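Local coordinates for protein ubiquinol-cytochrome C chaperone (Brucella abortus NCTC 8038, PDB 6RWT) that probably acts as an assembly factor like its mitochondrial homolog Cbp3, which binds newly synthesized cytochrome b during construction of respiratory complex III, at residues 45-50 and 81-86; 58-61 and 67-70; 74-79 and 107-112; 116-121 and 125-130; 160-165 and 171-176. One frame throughout, in Å; residues are numbered along the deposited sequence. Where two conformers were deposited one is given.

How the contacts relate
All five contacts belong to one all-helical chain. Contacts 1 and 2 join the same two helices, 43-61 and 66-89, with their centres about 20 Å apart: contact 2 lies by the turn between the helices, contact 1 toward their far ends. Contact 3 brings helix 100-120 against helix 66-89, its centre about 10 Å from that of contact 1, and a salt bridge from Glu48 OE2 to Arg111 NH1 (2.9 Å) ties the two together. Contact 2 reaches contact 4 through His59 and Asp120, and contact 5 through Arg60, whose NH2 lies 2.8 Å from Asp164 OD1. One magnesium ion is bound at contact 3 by Glu74; another lies near the side chain of Asp82 in contact 1.

Contact 1 (45-50 and 81-86); sequences GRYEML and KDVDHS
This is a sparse side-chain contact between helices 43-61 and 66-89, made where Tyr47 and Leu50 on the first face Val83 and Asp82 on the second. The backbones stay well apart, with 7.9 Å between Tyr47 CA and Val83 CA, and no hydrogen bond crosses. Tyr47 offers the edge of its ring: CE1 lies 3.9 Å from Val83 CG2, and that methyl sits near the ring plane instead of over a face. Val83 CG1 touches the same carbon at 4.1 Å, which places the ring edge against both branches of the valine. With CG swung opposite the backbone N (chi1 166°), the tyrosine can reach across although its CB does not aim at the partner helix. The two helices form a helical hairpin, closed by the turn between residues 61 and 66, and Phe79 and helix 100-120 also pack on Tyr47. One turn on from Tyr47, Leu50 meets Asp82, the residue before Val83, from the opposite direction. Leu50 CD2 comes 3.8 Å from Asp82 OD2. In this conformer of Asp82, one of two, that oxygen is hydrogen-bonded to the hydroxyl of Tyr21 from helix 2-28, and a magnesium ion lies about 4 Å from the side chain.

Contact 2 (58-61 and 67-70); sequences LHRM and ALNA
Leu68 meets Met61 and Arg60 with different parts of its side chain. Its CB stands 3.6 Å from the carbonyl oxygen Met61 O and 4.2 Å from Met61 CB. From there CG turns opposite the leucine's own carbonyl carbon (chi1 -66°), and CD1 extends as far as Arg60, 3.8 Å from NH1. The methyl approaches the guanidinium obliquely. The leucine tip also packs on Asp164, Leu167 and Ala168 of helix 164-168. Behind CB, the backbone takes part as well: Leu68 O lies 3.7 Å from Met61 CB, while the rest of the methionine chain runs on past it, with SD at 4.1 Å from the same oxygen. The arrangement is the tight end of a helical hairpin, in which helix 43-61 stops and helix 66-89 starts after a four-residue turn, and Met61 CA and Leu68 CA are accordingly only 5.2 Å apart. Asn69 OD1 comes within 3.6 Å of Met61 O, a proximity of two oxygens and not a bond, while ND2 is hydrogen-bonded to Gly63 O within the turn. Beyond the hairpin, Arg60 NH2 is hydrogen-bonded to Ile162 O and salt-bridged to Asp164 OD1, and NE is hydrogen-bonded to Leu159 O.

Contact 3 (74-79 and 107-112); sequences EIADEF and MFYGRV. With MG (magnesium ion), chain C.
Phe108 is the first residue of 107-112 to touch 74-79, and it meets Phe79 in an oblique aromatic pair. The ring centroids are 4.8 Å apart and the planes are inclined at 56°. Phe79 CE2 stands 3.5 Å above one face of the Phe108 ring, toward its rim near CD1. CG lies opposite the backbone N in both residues, at chi1 172° in Phe79 and 176° in Phe108, which projects each ring into the gap between the helices. Next in sequence, the hydroxyl of Tyr109 reaches Ala76, with OH 4.2 Å from CB; the tyrosine ring has Phe108 CD2 over the centre of one face. Val112 backs the pair, with CG2 4.1 Å above the face of Phe108 that Phe79 does not use. On 74-79, Glu74 OE1 binds a magnesium ion at 2.1 Å; five waters complete six ligands, and water 2 links the ion to Asp77 OD2 and Glu78 OE2. Helix 66-89 meets helix 100-120 through Phe79 and Ala76, with Tyr47 and Ile54 of helix 43-61 also packing on Phe79. Glu74, Ile75 and Glu78 touch helix 2-28, and Ile75 also packs on Ile54.

Contact 4 (116-121 and 125-130); sequences GAALDA and QALAAA
A tight antiparallel helical hairpin brings the end of helix 100-120 against the start of helix 124-135, with a turn of three residues joining them. The short segments 116-120 and 125-130 run at 160° to one another, and their axes come within 8.5 Å, with the small Ala118 where the helices come close. Its CB points toward the partner helix and lies 3.7 Å from the backbone nitrogen Leu127 N, so the methyl rests against main chain as well as side chains. Leu127 CB is 3.8 Å from the same methyl, and Ala126 CB touches it at 4.0 Å from the neighbouring position. Ala118 therefore fits between two successive residues of the second helix, and its CA is just 5.2 Å from Leu127 CA. The leucines supply the second layer. Leu119 reaches over with one branch, CD2, which meets Leu127 CD2 at 4.2 Å. In Leu127 the CG is opposite the backbone N (chi1 -179°), which brings CD2 toward Leu119. No hydrogen bond crosses between the segments; the contact is apolar and largely buried. Just before helix 124-135, Asp123 OD1 accepts a bond from Ala126 N. Both leucines also pack against helix 145-161, Leu119 against Leu153 and Leu127 against Val152 and Leu153, so that this helix packs on the leucine side of the hairpin, while Asp120 reaches His59 of helix 43-61.

Contact 5 (160-165 and 171-176); sequences REISDE and DISYMD
Ile162 meets 171-176 by van der Waals packing, and its side chain makes the whole contact from the first segment. Both ends of the isoleucine lie against main chain: CG2 and CD1 are each 3.7 Å from the carbonyl oxygen Asp171 O. From there CD1 passes along the extended backbone, 4.3 Å from Ile172 CA and 3.9 Å from Ser173 N. The torsions explain this reach, since CG1 is set opposite the carbonyl carbon (chi1 -58°) and CD1 continues outward at chi2 171°. Among side-chain atoms of the second segment, Ser173 OG comes near, at 4.1 Å from CD1. The CB of Ile172 points away from 160-165, and its side chain packs on Val20 and Val23 of helix 2-28 and Leu159 of helix 145-161.

The fold element here is a break between two helices: helix 145-161 ends, Ile162 and Ser163 link it to the short helix 164-168, and the chain then returns as an irregular segment that runs past the link. Ser163 occupies the N-cap of the short helix, with OG accepting a hydrogen bond from Ala166 N.

Polar interactions bind the two segments to other parts of the chain and not to each other. Tyr174 OH is hydrogen-bonded to His53 O of helix 43-61, and the rings of these two residues meet with their planes at about 55°.

Contact 1 (45-50 and 81-86)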
# COMPACT_ATOMS: atom_id res chain seq x y z
N GLY A 45 13.34 -3.21 1.92
CA GLY A 45 12.49 -3.08 3.11
C GLY A 45 11.52 -1.90 3.04
O GLY A 45 10.35 -2.01 3.43
N ARG A 46 12.01 -0.77 2.53
CA ARG A 46 11.16 0.40 2.29
C ARG A 46 10.07 0.11 1.24
O ARG A 46 8.91 0.54 1.38
CB ARG A 46 12.00 1.64 1.92
CG ARG A 46 12.92 2.11 3.05
CD ARG A 46 13.61 3.44 2.77
NE ARG A 46 14.59 3.39 1.68
CZ ARG A 46 15.90 3.11 1.81
NH1 ARG A 46 16.45 2.81 2.99
NH2 ARG A 46 16.66 3.12 0.72
N TYR A 47 10.43 -0.64 0.18
CA TYR A 47 9.43 -1.14 -0.78
C TYR A 47 8.36 -2.02 -0.10
O TYR A 47 7.16 -1.91 -0.42
CB TYR A 47 10.10 -1.88 -1.97
CG TYR A 47 9.08 -2.68 -2.77
CD1 TYR A 47 8.36 -2.09 -3.81
CD2 TYR A 47 8.77 -4.00 -2.42
CE1 TYR A 47 7.40 -2.80 -4.51
CE2 TYR A 47 7.80 -4.72 -3.11
CZ TYR A 47 7.11 -4.12 -4.15
OH TYR A 47 6.13 -4.83 -4.82
N GLU A 48 8.77 -2.89 0.84
CA GLU A 48 7.79 -3.75 1.52
C GLU A 48 6.77 -2.90 2.29
O GLU A 48 5.57 -3.21 2.29
CB GLU A 48 8.46 -4.78 2.46
CG GLU A 48 9.33 -5.85 1.80
CD GLU A 48 8.62 -6.72 0.76
OE1 GLU A 48 7.37 -6.85 0.80
OE2 GLU A 48 9.31 -7.31 -0.10
N MET A 49 7.22 -1.83 2.93
CA MET A 49 6.29 -0.94 3.64
C MET A 49 5.40 -0.13 2.67
O MET A 49 4.19 -0.01 2.91
CB MET A 49 7.02 -0.01 4.62
CG MET A 49 7.66 -0.73 5.83
SD MET A 49 6.49 -1.64 6.87
CE MET A 49 6.65 -3.27 6.19
N LEU A 50 5.96 0.39 1.58
CA LEU A 50 5.11 1.12 0.62
C LEU A 50 4.05 0.20 -0.00
O LEU A 50 2.87 0.55 -0.04
CB LEU A 50 5.96 1.79 -0.47
CG LEU A 50 5.18 2.63 -1.50
CD1 LEU A 50 4.46 3.82 -0.89
CD2 LEU A 50 6.11 3.08 -2.62
N LYS A 81 4.89 4.00 -11.16
CA LYS A 81 5.87 5.04 -11.56
C LYS A 81 7.00 5.20 -10.52
O LYS A 81 8.18 5.31 -10.88
CB LYS A 81 5.19 6.39 -11.83
CG LYS A 81 4.33 6.42 -13.09
CD LYS A 81 3.82 7.81 -13.46
CE LYS A 81 2.78 8.38 -12.51
NZ LYS A 81 2.13 9.62 -13.04
N ASP A 82 6.60 5.22 -9.25
CA ASP A 82 7.50 5.26 -8.09
C ASP A 82 8.48 4.08 -8.09
O ASP A 82 9.70 4.27 -8.00
CB ASP A 82 6.63 5.25 -6.82
CG ASP A 82 7.37 5.65 -5.57
OD1 ASP A 82 8.57 5.36 -5.45
OD2 ASP A 82 6.72 6.25 -4.68
N VAL A 83 7.95 2.87 -8.21
CA VAL A 83 8.77 1.64 -8.16
C VAL A 83 9.72 1.53 -9.37
O VAL A 83 10.89 1.15 -9.22
CB VAL A 83 7.94 0.35 -7.98
CG1 VAL A 83 8.85 -0.85 -7.82
CG2 VAL A 83 7.07 0.43 -6.73
N ASP A 84 9.23 1.90 -10.55
CA ASP A 84 10.07 2.01 -11.76
C ASP A 84 11.34 2.82 -11.45
O ASP A 84 12.47 2.34 -11.65
CB ASP A 84 9.23 2.64 -12.89
CG ASP A 84 9.99 2.80 -14.21
OD1 ASP A 84 11.20 2.52 -14.29
OD2 ASP A 84 9.34 3.24 -15.18
N HIS A 85 11.15 4.02 -10.91
CA HIS A 85 12.26 4.90 -10.56
C HIS A 85 13.18 4.29 -9.50
O HIS A 85 14.40 4.36 -9.63
CB HIS A 85 11.72 6.26 -10.09
CG HIS A 85 12.79 7.27 -9.80
ND1 HIS A 85 13.55 7.85 -10.79
CD2 HIS A 85 13.24 7.78 -8.63
CE1 HIS A 85 14.42 8.69 -10.25
NE2 HIS A 85 14.25 8.67 -8.94
N SER A 86 12.59 3.68 -8.45
CA SER A 86 13.38 3.02 -7.39
C SER A 86 14.28 1.90 -7.93
O SER A 86 15.39 1.69 -7.43
CB SER A 86 12.46 2.45 -6.30
OG SER A 86 11.78 3.49 -5.61

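Contact 2 (58-61 and 67-70)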
# COMPACT_ATOMS: atom_id res chain seq x y z
N LEU A 58 -5.92 -0.24 -2.00
CA LEU A 58 -6.57 -0.95 -3.12
C LEU A 58 -7.60 -1.97 -2.63
O LEU A 58 -8.68 -2.09 -3.21
CB LEU A 58 -5.53 -1.64 -4.02
CG LEU A 58 -4.43 -0.78 -4.67
CD1 LEU A 58 -3.53 -1.61 -5.57
CD2 LEU A 58 -4.98 0.42 -5.42
N HIS A 59 -7.25 -2.70 -1.56
CA HIS A 59 -8.13 -3.69 -0.92
C HIS A 59 -9.45 -3.06 -0.45
O HIS A 59 -10.52 -3.65 -0.65
CB HIS A 59 -7.35 -4.35 0.23
CG HIS A 59 -8.13 -5.35 1.02
ND1 HIS A 59 -8.66 -5.06 2.26
CD2 HIS A 59 -8.46 -6.65 0.77
CE1 HIS A 59 -9.29 -6.12 2.73
NE2 HIS A 59 -9.18 -7.10 1.85
N ARG A 60 -9.37 -1.86 0.12
CA ARG A 60 -10.57 -1.11 0.53
C ARG A 60 -11.40 -0.61 -0.65
O ARG A 60 -12.64 -0.64 -0.61
CB ARG A 60 -10.18 0.07 1.43
CG ARG A 60 -11.28 1.12 1.68
CD ARG A 60 -12.47 0.57 2.45
NE ARG A 60 -13.51 1.58 2.65
CZ ARG A 60 -14.47 1.90 1.77
NH1 ARG A 60 -14.57 1.28 0.60
NH2 ARG A 60 -15.35 2.84 2.09
N MET A 61 -10.72 -0.11 -1.68
CA MET A 61 -11.39 0.57 -2.80
C MET A 61 -12.03 -0.36 -3.83
O MET A 61 -13.00 0.04 -4.48
CB MET A 61 -10.42 1.53 -3.50
CG MET A 61 -10.03 2.72 -2.64
SD MET A 61 -8.76 3.74 -3.41
CE MET A 61 -8.28 4.73 -2.01
N ALA A 67 -16.19 5.68 -8.78
CA ALA A 67 -15.24 6.68 -8.26
C ALA A 67 -14.10 6.03 -7.46
O ALA A 67 -12.95 6.44 -7.60
CB ALA A 67 -15.95 7.72 -7.42
N LEU A 68 -14.41 5.04 -6.62
CA LEU A 68 -13.35 4.33 -5.88
C LEU A 68 -12.51 3.41 -6.78
O LEU A 68 -11.30 3.30 -6.57
CB LEU A 68 -13.92 3.54 -4.69
CG LEU A 68 -14.53 4.38 -3.56
CD1 LEU A 68 -15.02 3.46 -2.43
CD2 LEU A 68 -13.55 5.41 -3.01
N ASN A 69 -13.12 2.76 -7.77
CA ASN A 69 -12.34 1.97 -8.73
C ASN A 69 -11.36 2.86 -9.51
O ASN A 69 -10.22 2.46 -9.73
CB ASN A 69 -13.26 1.16 -9.67
CG ASN A 69 -13.95 -0.01 -8.97
OD1 ASN A 69 -13.44 -0.57 -7.99
ND2 ASN A 69 -15.11 -0.40 -9.48
N ALA A 70 -11.78 4.07 -9.89
CA ALA A 70 -10.91 5.02 -10.61
C ALA A 70 -9.78 5.54 -9.71
O ALA A 70 -8.63 5.64 -10.15
CB ALA A 70 -11.71 6.18 -11.17

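Contact 3 (74-79 and 107-112)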
# COMPACT_ATOMS: atom_id res chain seq x y z
N GLU A 74 -5.66 5.19 -10.20
CA GLU A 74 -4.74 6.34 -10.06
C GLU A 74 -3.61 6.04 -9.07
O GLU A 74 -2.45 6.34 -9.34
CB GLU A 74 -5.49 7.60 -9.60
CG GLU A 74 -6.48 8.19 -10.61
CD GLU A 74 -5.87 9.17 -11.60
OE1 GLU A 74 -4.62 9.31 -11.66
OE2 GLU A 74 -6.66 9.82 -12.33
N ILE A 75 -3.96 5.47 -7.92
CA ILE A 75 -2.97 5.15 -6.88
C ILE A 75 -2.01 4.06 -7.37
O ILE A 75 -0.79 4.16 -7.17
CB ILE A 75 -3.65 4.77 -5.54
CG1 ILE A 75 -4.35 6.00 -4.94
CG2 ILE A 75 -2.63 4.17 -4.57
CD1 ILE A 75 -3.46 7.22 -4.79
N ALA A 76 -2.54 3.03 -8.03
CA ALA A 76 -1.70 2.00 -8.66
C ALA A 76 -0.74 2.59 -9.71
O ALA A 76 0.44 2.26 -9.71
CB ALA A 76 -2.57 0.90 -9.28
N ASP A 77 -1.24 3.51 -10.54
CA ASP A 77 -0.41 4.21 -11.55
C ASP A 77 0.75 4.96 -10.89
O ASP A 77 1.91 4.83 -11.32
CB ASP A 77 -1.27 5.20 -12.37
CG ASP A 77 -0.52 5.84 -13.54
OD1 ASP A 77 -0.01 5.09 -14.41
OD2 ASP A 77 -0.44 7.09 -13.62
N GLU A 78 0.45 5.72 -9.85
CA GLU A 78 1.49 6.48 -9.13
C GLU A 78 2.52 5.56 -8.46
O GLU A 78 3.73 5.83 -8.49
CB GLU A 78 0.87 7.44 -8.11
CG GLU A 78 0.07 8.61 -8.69
CD GLU A 78 0.89 9.53 -9.57
OE1 GLU A 78 2.02 9.92 -9.18
OE2 GLU A 78 0.40 9.88 -10.66
N PHE A 79 2.03 4.46 -7.87
CA PHE A 79 2.89 3.44 -7.24
C PHE A 79 3.87 2.82 -8.24
O PHE A 79 5.06 2.79 -7.99
CB PHE A 79 2.01 2.36 -6.60
CG PHE A 79 2.76 1.15 -6.10
CD1 PHE A 79 3.65 1.24 -5.03
CD2 PHE A 79 2.53 -0.11 -6.67
CE1 PHE A 79 4.30 0.11 -4.56
CE2 PHE A 79 3.17 -1.24 -6.19
CZ PHE A 79 4.06 -1.13 -5.14
N MET A 107 5.12 -9.22 -9.20
CA MET A 107 5.76 -9.24 -7.86
C MET A 107 4.85 -8.58 -6.83
O MET A 107 4.70 -9.09 -5.72
CB MET A 107 7.15 -8.56 -7.89
CG MET A 107 7.95 -8.62 -6.59
SD MET A 107 9.55 -7.81 -6.75
CE MET A 107 9.07 -6.10 -6.56
N PHE A 108 4.22 -7.46 -7.21
CA PHE A 108 3.28 -6.78 -6.32
C PHE A 108 2.02 -7.62 -6.08
O PHE A 108 1.77 -8.06 -4.95
CB PHE A 108 2.91 -5.38 -6.83
CG PHE A 108 1.85 -4.69 -5.99
CD1 PHE A 108 2.15 -4.26 -4.70
CD2 PHE A 108 0.55 -4.55 -6.45
CE1 PHE A 108 1.18 -3.65 -3.90
CE2 PHE A 108 -0.43 -3.95 -5.66
CZ PHE A 108 -0.11 -3.51 -4.37
N TYR A 109 1.22 -7.84 -7.12
CA TYR A 109 -0.08 -8.50 -6.95
C TYR A 109 0.02 -9.93 -6.38
O TYR A 109 -0.82 -10.33 -5.56
CB TYR A 109 -0.89 -8.48 -8.26
CG TYR A 109 -1.39 -7.09 -8.64
CD1 TYR A 109 -2.38 -6.45 -7.89
CD2 TYR A 109 -0.88 -6.41 -9.75
CE1 TYR A 109 -2.83 -5.18 -8.22
CE2 TYR A 109 -1.32 -5.14 -10.09
CZ TYR A 109 -2.31 -4.53 -9.33
OH TYR A 109 -2.76 -3.26 -9.67
N GLY A 110 1.04 -10.67 -6.79
CA GLY A 110 1.25 -12.03 -6.29
C GLY A 110 1.58 -12.12 -4.81
O GLY A 110 1.00 -12.93 -4.09
N ARG A 111 2.50 -11.26 -4.35
CA ARG A 111 3.00 -11.35 -2.98
C ARG A 111 2.07 -10.72 -1.94
O ARG A 111 2.08 -11.14 -0.79
CB ARG A 111 4.41 -10.76 -2.87
CG ARG A 111 5.44 -11.54 -3.68
CD ARG A 111 6.80 -10.88 -3.74
NE ARG A 111 7.57 -10.99 -2.50
CZ ARG A 111 8.09 -9.97 -1.79
NH1 ARG A 111 7.90 -8.70 -2.15
NH2 ARG A 111 8.79 -10.24 -0.69
N VAL A 112 1.28 -9.72 -2.34
CA VAL A 112 0.31 -9.09 -1.41
C VAL A 112 -1.04 -9.82 -1.35
O VAL A 112 -1.84 -9.55 -0.45
CB VAL A 112 0.09 -7.57 -1.66
CG1 VAL A 112 1.42 -6.82 -1.63
CG2 VAL A 112 -0.69 -7.30 -2.95
MG MG C . -3.22 10.21 -12.87
O HOH W 1 -4.87 11.42 -13.67
O HOH W 2 -1.69 9.05 -12.14
O HOH W 3 -2.09 10.99 -14.43
O HOH W 4 -2.73 11.74 -11.57
O HOH W 5 -3.71 8.65 -14.28

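Contact 4 (116-121 and 125-130)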
# COMPACT_ATOMS: atom_id res chain seq x y z
N GLY A 116 -4.45 -10.10 1.57
CA GLY A 116 -5.88 -10.03 1.30
C GLY A 116 -6.66 -11.25 1.80
O GLY A 116 -7.70 -11.10 2.45
N ALA A 117 -6.16 -12.45 1.52
CA ALA A 117 -6.81 -13.68 1.99
C ALA A 117 -6.84 -13.76 3.52
O ALA A 117 -7.85 -14.13 4.11
CB ALA A 117 -6.13 -14.91 1.41
N ALA A 118 -5.71 -13.42 4.15
CA ALA A 118 -5.62 -13.43 5.61
C ALA A 118 -6.58 -12.42 6.26
O ALA A 118 -7.27 -12.75 7.23
CB ALA A 118 -4.19 -13.20 6.07
N LEU A 119 -6.65 -11.21 5.71
CA LEU A 119 -7.57 -10.17 6.21
C LEU A 119 -9.04 -10.56 6.03
O LEU A 119 -9.83 -10.43 6.97
CB LEU A 119 -7.30 -8.81 5.55
CG LEU A 119 -6.04 -8.06 6.01
CD1 LEU A 119 -5.79 -6.87 5.09
CD2 LEU A 119 -6.16 -7.59 7.46
N ASP A 120 -9.39 -11.06 4.85
CA ASP A 120 -10.78 -11.49 4.58
C ASP A 120 -11.24 -12.64 5.50
O ASP A 120 -12.41 -12.69 5.89
CB ASP A 120 -10.96 -11.89 3.11
CG ASP A 120 -10.85 -10.70 2.14
OD1 ASP A 120 -10.79 -9.52 2.58
OD2 ASP A 120 -10.84 -10.95 0.92
N ALA A 121 -10.31 -13.53 5.87
CA ALA A 121 -10.56 -14.63 6.82
C ALA A 121 -10.35 -14.26 8.30
O ALA A 121 -10.58 -15.09 9.18
CB ALA A 121 -9.66 -15.81 6.47
N GLN A 125 -2.69 -15.47 12.32
CA GLN A 125 -1.57 -16.37 12.17
C GLN A 125 -1.11 -16.38 10.73
O GLN A 125 0.08 -16.28 10.46
CB GLN A 125 -1.94 -17.81 12.62
CG GLN A 125 -2.28 -17.93 14.10
CD GLN A 125 -2.78 -19.32 14.49
OE1 GLN A 125 -3.58 -19.47 15.42
NE2 GLN A 125 -2.32 -20.34 13.78
N ALA A 126 -2.07 -16.49 9.80
CA ALA A 126 -1.78 -16.47 8.37
C ALA A 126 -1.16 -15.13 7.95
O ALA A 126 -0.23 -15.08 7.12
CB ALA A 126 -3.05 -16.72 7.57
N LEU A 127 -1.66 -14.05 8.56
CA LEU A 127 -1.15 -12.70 8.25
C LEU A 127 0.30 -12.53 8.72
O LEU A 127 1.14 -12.05 7.95
CB LEU A 127 -2.06 -11.60 8.83
CG LEU A 127 -1.68 -10.13 8.57
CD1 LEU A 127 -1.59 -9.84 7.08
CD2 LEU A 127 -2.68 -9.19 9.23
N ALA A 128 0.60 -12.95 9.95
CA ALA A 128 1.98 -12.89 10.48
C ALA A 128 2.96 -13.75 9.67
O ALA A 128 4.10 -13.33 9.43
CB ALA A 128 2.01 -13.28 11.95
N ALA A 129 2.51 -14.93 9.24
CA ALA A 129 3.31 -15.81 8.39
C ALA A 129 3.62 -15.17 7.02
O ALA A 129 4.77 -15.24 6.56
CB ALA A 129 2.62 -17.16 8.20
N ALA A 130 2.62 -14.55 6.40
CA ALA A 130 2.80 -13.83 5.12
C ALA A 130 3.75 -12.63 5.26
O ALA A 130 4.63 -12.42 4.42
CB ALA A 130 1.45 -13.37 4.58

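Contact 5 (160-165 and 171-176)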
# COMPACT_ATOMS: atom_id res chain seq x y z
N ARG A 160 -12.26 0.62 6.33
CA ARG A 160 -13.61 0.11 6.04
C ARG A 160 -14.72 1.03 6.56
O ARG A 160 -15.78 1.16 5.94
CB ARG A 160 -13.78 -1.29 6.64
CG ARG A 160 -15.09 -1.99 6.26
CD ARG A 160 -15.01 -3.49 6.51
NE ARG A 160 -14.70 -3.79 7.90
CZ ARG A 160 -14.35 -4.99 8.37
NH1 ARG A 160 -14.26 -6.06 7.57
NH2 ARG A 160 -14.08 -5.13 9.67
N GLU A 161 -14.46 1.67 7.70
CA GLU A 161 -15.45 2.55 8.34
C GLU A 161 -15.54 3.95 7.72
O GLU A 161 -16.52 4.66 7.95
CB GLU A 161 -15.16 2.68 9.84
CG GLU A 161 -15.47 1.43 10.64
CD GLU A 161 -15.48 1.70 12.13
OE1 GLU A 161 -14.47 2.22 12.65
OE2 GLU A 161 -16.50 1.39 12.78
N ILE A 162 -14.54 4.35 6.94
CA ILE A 162 -14.61 5.60 6.18
C ILE A 162 -15.69 5.41 5.09
O ILE A 162 -15.70 4.37 4.42
CB ILE A 162 -13.25 6.00 5.53
CG1 ILE A 162 -12.15 6.14 6.60
CG2 ILE A 162 -13.38 7.33 4.78
CD1 ILE A 162 -10.74 6.31 6.05
N SER A 163 -16.59 6.38 4.93
CA SER A 163 -17.62 6.29 3.89
C SER A 163 -17.00 6.29 2.48
O SER A 163 -15.93 6.89 2.27
CB SER A 163 -18.65 7.42 4.02
OG SER A 163 -18.11 8.68 3.63
N ASP A 164 -17.65 5.63 1.53
CA ASP A 164 -17.27 5.71 0.11
C ASP A 164 -17.15 7.17 -0.37
O ASP A 164 -16.21 7.51 -1.10
CB ASP A 164 -18.27 4.96 -0.78
CG ASP A 164 -18.14 3.43 -0.70
OD1 ASP A 164 -17.38 2.89 0.13
OD2 ASP A 164 -18.82 2.75 -1.50
N GLU A 165 -18.10 8.02 0.04
CA GLU A 165 -18.12 9.44 -0.33
C GLU A 165 -16.88 10.20 0.19
O GLU A 165 -16.23 10.93 -0.57
CB GLU A 165 -19.41 10.10 0.19
CG GLU A 165 -19.57 11.58 -0.14
CD GLU A 165 -20.95 12.14 0.20
OE1 GLU A 165 -21.43 13.01 -0.55
OE2 GLU A 165 -21.56 11.71 1.20
N ASP A 171 -10.33 11.75 1.77
CA ASP A 171 -10.20 11.67 3.24
C ASP A 171 -9.78 10.28 3.74
O ASP A 171 -10.51 9.61 4.47
CB ASP A 171 -11.51 12.10 3.93
CG ASP A 171 -11.87 13.56 3.66
OD1 ASP A 171 -11.00 14.35 3.22
OD2 ASP A 171 -13.03 13.93 3.93
N ILE A 172 -8.56 9.88 3.37
CA ILE A 172 -7.97 8.59 3.77
C ILE A 172 -7.13 8.79 5.04
O ILE A 172 -6.51 9.84 5.23
CB ILE A 172 -7.12 7.99 2.61
CG1 ILE A 172 -6.74 6.53 2.90
CG2 ILE A 172 -5.86 8.81 2.32
CD1 ILE A 172 -6.14 5.80 1.70
N SER A 173 -7.12 7.78 5.92
CA SER A 173 -6.21 7.76 7.06
C SER A 173 -5.83 6.33 7.45
O SER A 173 -6.57 5.37 7.18
CB SER A 173 -6.80 8.52 8.26
OG SER A 173 -8.03 7.98 8.67
N TYR A 174 -4.65 6.21 8.04
CA TYR A 174 -4.14 4.97 8.63
C TYR A 174 -3.99 5.17 10.13
O TYR A 174 -4.03 6.30 10.64
CB TYR A 174 -2.77 4.61 8.01
CG TYR A 174 -2.86 4.22 6.54
CD1 TYR A 174 -2.99 5.19 5.54
CD2 TYR A 174 -2.86 2.88 6.14
CE1 TYR A 174 -3.09 4.84 4.20
CE2 TYR A 174 -2.96 2.52 4.81
CZ TYR A 174 -3.09 3.50 3.83
OH TYR A 174 -3.20 3.15 2.48
N MET A 175 -3.80 4.06 10.84
CA MET A 175 -3.58 4.13 12.29
C MET A 175 -2.17 4.68 12.59
O MET A 175 -1.27 4.57 11.76
CB MET A 175 -3.75 2.74 12.91
CG MET A 175 -5.13 2.11 12.72
SD MET A 175 -6.54 3.03 13.39
CE MET A 175 -6.16 2.96 15.14
N ASP A 176 -2.02 5.32 13.75
CA ASP A 176 -0.70 5.72 14.27
C ASP A 176 -0.05 4.48 14.89
O ASP A 176 -0.46 4.01 15.95
CB ASP A 176 -0.86 6.84 15.33
CG ASP A 176 0.47 7.30 15.98
OD1 ASP A 176 1.56 6.75 15.69
OD2 ASP A 176 0.42 8.23 16.82